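Local structure of metallocarboxypeptidase (Trypanosoma cruzi, 3DWC) at residues R179-E184 / R494-R499; G205-S210 / G327-F332. The protein probably releases C-terminal amino acids other than proline from peptides with broad specificity, as a metal-dependent carboxypeptidase of the M32 family. All blocks are in the same frame, centred on the assembly; numbering follows the deposited sequence.

Contact 1 of 2, residues R179-E184 / R494-R499. With SO4 (sulfate ion), chain V.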
loop_
_atom_site.group_PDB
_atom_site.type_symbol
_atom_site.label_atom_id
_atom_site.label_comp_id
_atom_site.label_asym_id
_atom_site.label_seq_id
_atom_site.Cartn_x
_atom_site.Cartn_y
_atom_site.Cartn_z
ATOM N N ARG B 179 -26.432 -34.351 4.747
ATOM C CA ARG B 179 -27.011 -34.724 6.038
ATOM C C ARG B 179 -27.365 -36.201 6.112
ATOM O O ARG B 179 -27.380 -36.758 7.216
ATOM C CB ARG B 179 -28.264 -33.869 6.373
ATOM C CG ARG B 179 -28.673 -33.858 7.860
ATOM C CD ARG B 179 -30.006 -33.066 8.149
ATOM N NE ARG B 179 -29.946 -31.794 7.454
ATOM C CZ ARG B 179 -30.578 -31.510 6.315
ATOM N NH1 ARG B 179 -30.388 -30.319 5.746
ATOM N NH2 ARG B 179 -31.413 -32.384 5.739
ATOM N N SER B 180 -27.672 -36.826 4.963
ATOM C CA SER B 180 -28.094 -38.207 4.916
ATOM C C SER B 180 -26.959 -39.198 5.212
ATOM O O SER B 180 -27.236 -40.338 5.617
ATOM C CB SER B 180 -28.750 -38.538 3.554
ATOM O OG SER B 180 -27.790 -38.591 2.499
ATOM N N TRP B 181 -25.699 -38.781 5.006
ATOM C CA TRP B 181 -24.521 -39.694 5.112
ATOM C C TRP B 181 -23.363 -39.238 6.012
ATOM O O TRP B 181 -22.664 -40.112 6.559
ATOM C CB TRP B 181 -23.975 -40.121 3.722
ATOM C CG TRP B 181 -23.589 -38.992 2.806
ATOM C CD1 TRP B 181 -24.356 -38.432 1.824
ATOM C CD2 TRP B 181 -22.340 -38.275 2.802
ATOM N NE1 TRP B 181 -23.664 -37.411 1.207
ATOM C CE2 TRP B 181 -22.431 -37.288 1.803
ATOM C CE3 TRP B 181 -21.155 -38.379 3.546
ATOM C CZ2 TRP B 181 -21.401 -36.411 1.541
ATOM C CZ3 TRP B 181 -20.139 -37.516 3.287
ATOM C CH2 TRP B 181 -20.260 -36.541 2.280
ATOM N N LEU B 182 -23.167 -37.915 6.184
ATOM C CA LEU B 182 -21.929 -37.403 6.778
ATOM C C LEU B 182 -21.855 -37.575 8.283
ATOM O O LEU B 182 -20.815 -38.003 8.757
ATOM C CB LEU B 182 -21.615 -35.948 6.350
ATOM C CG LEU B 182 -20.312 -35.298 6.849
ATOM C CD1 LEU B 182 -19.098 -36.240 6.655
ATOM C CD2 LEU B 182 -20.089 -33.965 6.138
ATOM N N PRO B 183 -22.944 -37.275 9.043
ATOM C CA PRO B 183 -22.920 -37.600 10.490
ATOM C C PRO B 183 -22.568 -39.068 10.840
ATOM O O PRO B 183 -21.762 -39.313 11.756
ATOM C CB PRO B 183 -24.330 -37.239 10.950
ATOM C CG PRO B 183 -24.728 -36.118 9.997
ATOM C CD PRO B 183 -24.198 -36.592 8.671
ATOM N N GLU B 184 -23.104 -40.034 10.092
ATOM C CA GLU B 184 -22.692 -41.424 10.311
ATOM C C GLU B 184 -21.282 -41.764 9.780
ATOM O O GLU B 184 -20.601 -42.646 10.313
ATOM C CB GLU B 184 -23.728 -42.392 9.765
ATOM C CG GLU B 184 -24.959 -42.472 10.652
ATOM C CD GLU B 184 -24.647 -43.045 12.051
ATOM O OE1 GLU B 184 -23.711 -43.886 12.163
ATOM O OE2 GLU B 184 -25.355 -42.672 13.023
ATOM N N ARG B 494 -17.479 -39.468 -1.950
ATOM C CA ARG B 494 -16.515 -40.509 -2.317
ATOM C C ARG B 494 -15.105 -40.154 -1.935
ATOM O O ARG B 494 -14.353 -41.037 -1.542
ATOM C CB ARG B 494 -16.500 -40.764 -3.827
ATOM C CG ARG B 494 -17.216 -41.947 -4.237
ATOM C CD ARG B 494 -18.439 -41.630 -4.848
ATOM N NE ARG B 494 -18.279 -40.995 -6.155
ATOM C CZ ARG B 494 -19.236 -40.994 -7.074
ATOM N NH1 ARG B 494 -20.368 -41.644 -6.837
ATOM N NH2 ARG B 494 -19.054 -40.369 -8.236
ATOM N N HIS B 495 -14.733 -38.889 -2.094
ATOM C CA HIS B 495 -13.419 -38.362 -1.601
ATOM C C HIS B 495 -13.248 -38.563 -0.091
ATOM O O HIS B 495 -12.224 -39.077 0.373
ATOM C CB HIS B 495 -13.292 -36.864 -1.885
ATOM C CG HIS B 495 -12.156 -36.199 -1.145
ATOM N ND1 HIS B 495 -10.835 -36.439 -1.462
ATOM C CD2 HIS B 495 -12.140 -35.287 -0.140
ATOM C CE1 HIS B 495 -10.055 -35.751 -0.658
ATOM N NE2 HIS B 495 -10.820 -35.042 0.166
ATOM N N LEU B 496 -14.250 -38.131 0.682
ATOM C CA LEU B 496 -14.181 -38.290 2.141
ATOM C C LEU B 496 -14.171 -39.746 2.613
ATOM O O LEU B 496 -13.415 -40.091 3.492
ATOM C CB LEU B 496 -15.284 -37.456 2.859
ATOM C CG LEU B 496 -15.210 -35.912 2.725
ATOM C CD1 LEU B 496 -16.446 -35.265 3.255
ATOM C CD2 LEU B 496 -13.927 -35.269 3.365
ATOM N N GLU B 497 -15.024 -40.591 2.046
ATOM C CA GLU B 497 -15.040 -42.046 2.297
ATOM C C GLU B 497 -13.718 -42.749 2.003
ATOM O O GLU B 497 -13.202 -43.511 2.843
ATOM C CB GLU B 497 -16.142 -42.723 1.448
ATOM C CG GLU B 497 -17.546 -42.407 1.918
ATOM C CD GLU B 497 -18.624 -42.965 0.972
ATOM O OE1 GLU B 497 -19.774 -42.974 1.376
ATOM O OE2 GLU B 497 -18.333 -43.377 -0.169
ATOM N N ARG B 498 -13.165 -42.468 0.824
ATOM C CA ARG B 498 -11.916 -43.044 0.404
ATOM C C ARG B 498 -10.728 -42.638 1.243
ATOM O O ARG B 498 -9.850 -43.460 1.499
ATOM C CB ARG B 498 -11.614 -42.710 -1.071
ATOM C CG ARG B 498 -12.552 -43.447 -2.010
ATOM C CD ARG B 498 -12.495 -42.963 -3.463
ATOM N NE ARG B 498 -13.562 -43.610 -4.233
ATOM C CZ ARG B 498 -13.950 -43.229 -5.461
ATOM N NH1 ARG B 498 -13.384 -42.213 -6.075
ATOM N NH2 ARG B 498 -14.928 -43.869 -6.074
ATOM N N ARG B 499 -10.697 -41.373 1.637
ATOM C CA ARG B 499 -9.596 -40.861 2.385
ATOM C C ARG B 499 -9.716 -41.282 3.855
ATOM O O ARG B 499 -8.768 -41.836 4.399
ATOM C CB ARG B 499 -9.511 -39.358 2.230
ATOM C CG ARG B 499 -8.504 -38.724 3.175
ATOM C CD ARG B 499 -8.200 -37.294 2.790
ATOM N NE ARG B 499 -7.458 -37.175 1.541
ATOM C CZ ARG B 499 -7.145 -36.021 0.966
ATOM N NH1 ARG B 499 -6.426 -36.000 -0.165
ATOM N NH2 ARG B 499 -7.517 -34.892 1.542
HETATM S S SO4 V . -22.798 -40.083 -8.964
HETATM O O1 SO4 V . -22.887 -41.275 -9.815
HETATM O O2 SO4 V . -24.045 -39.308 -9.059
HETATM O O3 SO4 V . -22.692 -40.528 -7.573
HETATM O O4 SO4 V . -21.604 -39.310 -9.360
#

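Contact 2 of 2, residues G205-S210 / G327-F332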
loop_
_atom_site.group_PDB
_atom_site.type_symbol
_atom_site.label_atom_id
_atom_site.label_comp_id
_atom_site.label_asym_id
_atom_site.label_seq_id
_atom_site.Cartn_x
_atom_site.Cartn_y
_atom_site.Cartn_z
ATOM N N GLY B 205 8.611 -28.710 18.059
ATOM C CA GLY B 205 9.254 -27.419 17.833
ATOM C C GLY B 205 10.400 -27.118 18.798
ATOM O O GLY B 205 10.761 -27.960 19.620
ATOM N N PRO B 206 10.991 -25.911 18.703
ATOM C CA PRO B 206 10.642 -24.813 17.801
ATOM C C PRO B 206 10.907 -25.063 16.321
ATOM O O PRO B 206 11.808 -25.829 15.944
ATOM C CB PRO B 206 11.480 -23.627 18.305
ATOM C CG PRO B 206 12.455 -24.196 19.280
ATOM C CD PRO B 206 12.071 -25.562 19.648
ATOM N N PHE B 207 10.067 -24.437 15.496
ATOM C CA PHE B 207 10.238 -24.357 14.061
ATOM C C PHE B 207 10.483 -22.883 13.732
ATOM O O PHE B 207 9.543 -22.085 13.720
ATOM C CB PHE B 207 8.977 -24.882 13.370
ATOM C CG PHE B 207 8.652 -26.305 13.742
ATOM C CD1 PHE B 207 7.549 -26.596 14.522
ATOM C CD2 PHE B 207 9.506 -27.343 13.378
ATOM C CE1 PHE B 207 7.276 -27.889 14.890
ATOM C CE2 PHE B 207 9.232 -28.644 13.754
ATOM C CZ PHE B 207 8.111 -28.911 14.504
ATOM N N PRO B 208 11.754 -22.501 13.491
ATOM C CA PRO B 208 12.041 -21.084 13.315
ATOM C C PRO B 208 11.217 -20.443 12.206
ATOM O O PRO B 208 11.041 -21.021 11.113
ATOM C CB PRO B 208 13.551 -21.056 12.984
ATOM C CG PRO B 208 14.077 -22.289 13.600
ATOM C CD PRO B 208 12.972 -23.306 13.334
ATOM N N VAL B 209 10.703 -19.263 12.506
ATOM C CA VAL B 209 9.749 -18.605 11.642
ATOM C C VAL B 209 10.355 -18.282 10.281
ATOM O O VAL B 209 9.629 -18.270 9.277
ATOM C CB VAL B 209 9.203 -17.342 12.327
ATOM C CG1 VAL B 209 8.496 -16.459 11.314
ATOM C CG2 VAL B 209 8.236 -17.740 13.451
ATOM N N SER B 210 11.655 -17.981 10.247
ATOM C CA SER B 210 12.401 -17.772 8.989
ATOM C C SER B 210 12.466 -19.034 8.123
ATOM O O SER B 210 12.361 -18.964 6.893
ATOM C CB SER B 210 13.821 -17.229 9.237
ATOM O OG SER B 210 14.718 -18.224 9.764
ATOM N N GLY B 327 15.412 -29.862 9.865
ATOM C CA GLY B 327 16.296 -30.856 10.453
ATOM C C GLY B 327 15.497 -32.098 10.778
ATOM O O GLY B 327 14.280 -32.009 11.014
ATOM N N ASP B 328 16.158 -33.259 10.768
ATOM C CA ASP B 328 15.455 -34.526 10.936
ATOM C C ASP B 328 14.908 -34.748 12.350
ATOM O O ASP B 328 15.558 -34.400 13.357
ATOM C CB ASP B 328 16.359 -35.730 10.606
ATOM C CG ASP B 328 15.579 -36.941 10.076
ATOM O OD1 ASP B 328 16.237 -37.908 9.679
ATOM O OD2 ASP B 328 14.325 -36.934 10.014
ATOM N N GLN B 329 13.742 -35.386 12.408
ATOM C CA GLN B 329 13.199 -35.895 13.658
ATOM C C GLN B 329 12.237 -36.993 13.297
ATOM O O GLN B 329 11.809 -37.046 12.163
ATOM C CB GLN B 329 12.518 -34.795 14.484
ATOM C CG GLN B 329 11.508 -33.938 13.759
ATOM C CD GLN B 329 10.709 -33.083 14.713
ATOM O OE1 GLN B 329 9.706 -33.541 15.259
ATOM N NE2 GLN B 329 11.137 -31.831 14.912
ATOM N N PRO B 330 11.928 -37.901 14.244
ATOM C CA PRO B 330 11.101 -39.083 13.998
ATOM C C PRO B 330 9.729 -38.811 13.374
ATOM O O PRO B 330 9.297 -39.563 12.519
ATOM C CB PRO B 330 10.967 -39.691 15.401
ATOM C CG PRO B 330 12.213 -39.294 16.076
ATOM C CD PRO B 330 12.433 -37.894 15.635
ATOM N N ALA B 331 9.089 -37.712 13.756
ATOM C CA ALA B 331 7.800 -37.307 13.184
ATOM C C ALA B 331 7.823 -37.134 11.672
ATOM O O ALA B 331 6.767 -37.232 11.043
ATOM C CB ALA B 331 7.313 -35.979 13.839
ATOM N N PHE B 332 9.004 -36.844 11.100
ATOM C CA PHE B 332 9.128 -36.450 9.678
ATOM C C PHE B 332 9.301 -37.616 8.698
ATOM O O PHE B 332 10.344 -37.759 8.019
ATOM C CB PHE B 332 10.279 -35.468 9.470
ATOM C CG PHE B 332 10.090 -34.110 10.110
ATOM C CD1 PHE B 332 8.844 -33.651 10.564
ATOM C CD2 PHE B 332 11.179 -33.264 10.220
ATOM C CE1 PHE B 332 8.706 -32.424 11.118
ATOM C CE2 PHE B 332 11.040 -31.994 10.793
ATOM C CZ PHE B 332 9.781 -31.577 11.248
#

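Contact 1 of 2, residues R179-E184 / R494-R499
Two helices of the largely helical M32 carboxypeptidase fold, 168-196 and the C-terminal 490-501, meet here through Trp181, Leu182 and Leu496. CD1 of Leu496 reaches the indole at its edge, near the ring plane, and lies 4.1 Å from Trp181 CH2. The same methyl lies 4.4 Å from Leu182 CD1, so a single leucine branch serves both partners. Trp181 has its CG between the backbone N and the carbonyl carbon (chi1 56°), which sends the six-membered ring across the gap between the helices. CB of Leu182 rests on one indole face, and the bond from Trp181 NE1 to Asn177 OD1, a turn earlier in helix 168-196, ties down the other end of the ring.

The backbones stay well separated, with 9.1 Å between the CA atoms of Leu182 and Leu496: this is side-chain packing between helices far apart in sequence. Leu182 also touches Pro359 and Leu360 of helix 358-374, which draws a third helix into the cluster. On another side of helix 490-501, Arg494 bends at chi2 and chi3 and grips a sulfate, probably from the crystallisation liquor. Its NH2 donates to O4 at 3.0 Å; a weak bond from Arg494 NH1 to O3 accompanies it, and Asn488 ND2 binds the same ion.

Contact 2 of 2, residues G205-S210 / G327-F332
The closest CA atoms of the two segments, those of Phe207 and Gly327, are 9.6 Å apart, where the extended lead-in to helix 209-222 passes the loop joining helices 312-326 and 334-341. Phe207 bridges that gap with its ring. Its CE2 lies 3.9 Å from Phe332 CZ and the same distance, 3.9 Å, from Gln329 NE2, so one corner of the phenyl group meets both partners.

The two phenylalanines run past each other in opposite directions. CE2 of Phe207 arrives at the edge of the Phe332 ring, near its plane, whereas Phe332 CZ comes to the Phe207 ring obliquely. Gln329 crosses the Phe207 side chain at about a right angle, yet its amide plane is only 26° from that of the ring. With chi1 at 50°, CG of Gln329 is tucked close to both backbone neighbours of CA, and beyond it the chain runs out extended. CG of Gln329 also lies over one face of Phe332, toward the rim, 3.5 Å above the plane. A type I beta turn from Gln329 to Phe332, closed by the 3.0 Å bond from Phe332 N to Gln329 O, brings these two side chains together. On the other segment, Gly205 CA lies over a face of Phe207, next to the cis peptide bond that precedes Pro206.

Phe258 and Phe326 each meet Phe207 edge-to-face, and both also touch Phe332, making an aromatic cluster where the loop leaves helix 312-326. The amide of Gln329 has its polar tie elsewhere: OE1 accepts from Lys204 N, just ahead of Gly205. Across the contact the cohesion is therefore ring-to-ring packing plus van der Waals contact of an amide with the ring, while the hydrogen bond from Lys204 N restrains the turn of the glutamine amide.

In the fold
Contact 1 and contact 2 lie in different parts of the same fold, with centres 33 Å apart and nearest atoms about 17 Å apart. Both lie away from the cobalt site and the glycine pocket, and they share no helix, although helices 168-196 and 209-222 are successive in the chain. Contact 1 lies about 21 Å from the centre of the chain and packs one helix against another; contact 2, at about 30 Å, joins two loops. The touching residues of contact 1 are all buried, whereas in contact 2 the two phenylalanines are buried and the glutamine is partly exposed. A leucine methyl set between an indole edge and a second leucine thus contrasts with an aromatic cluster flanked by an amide.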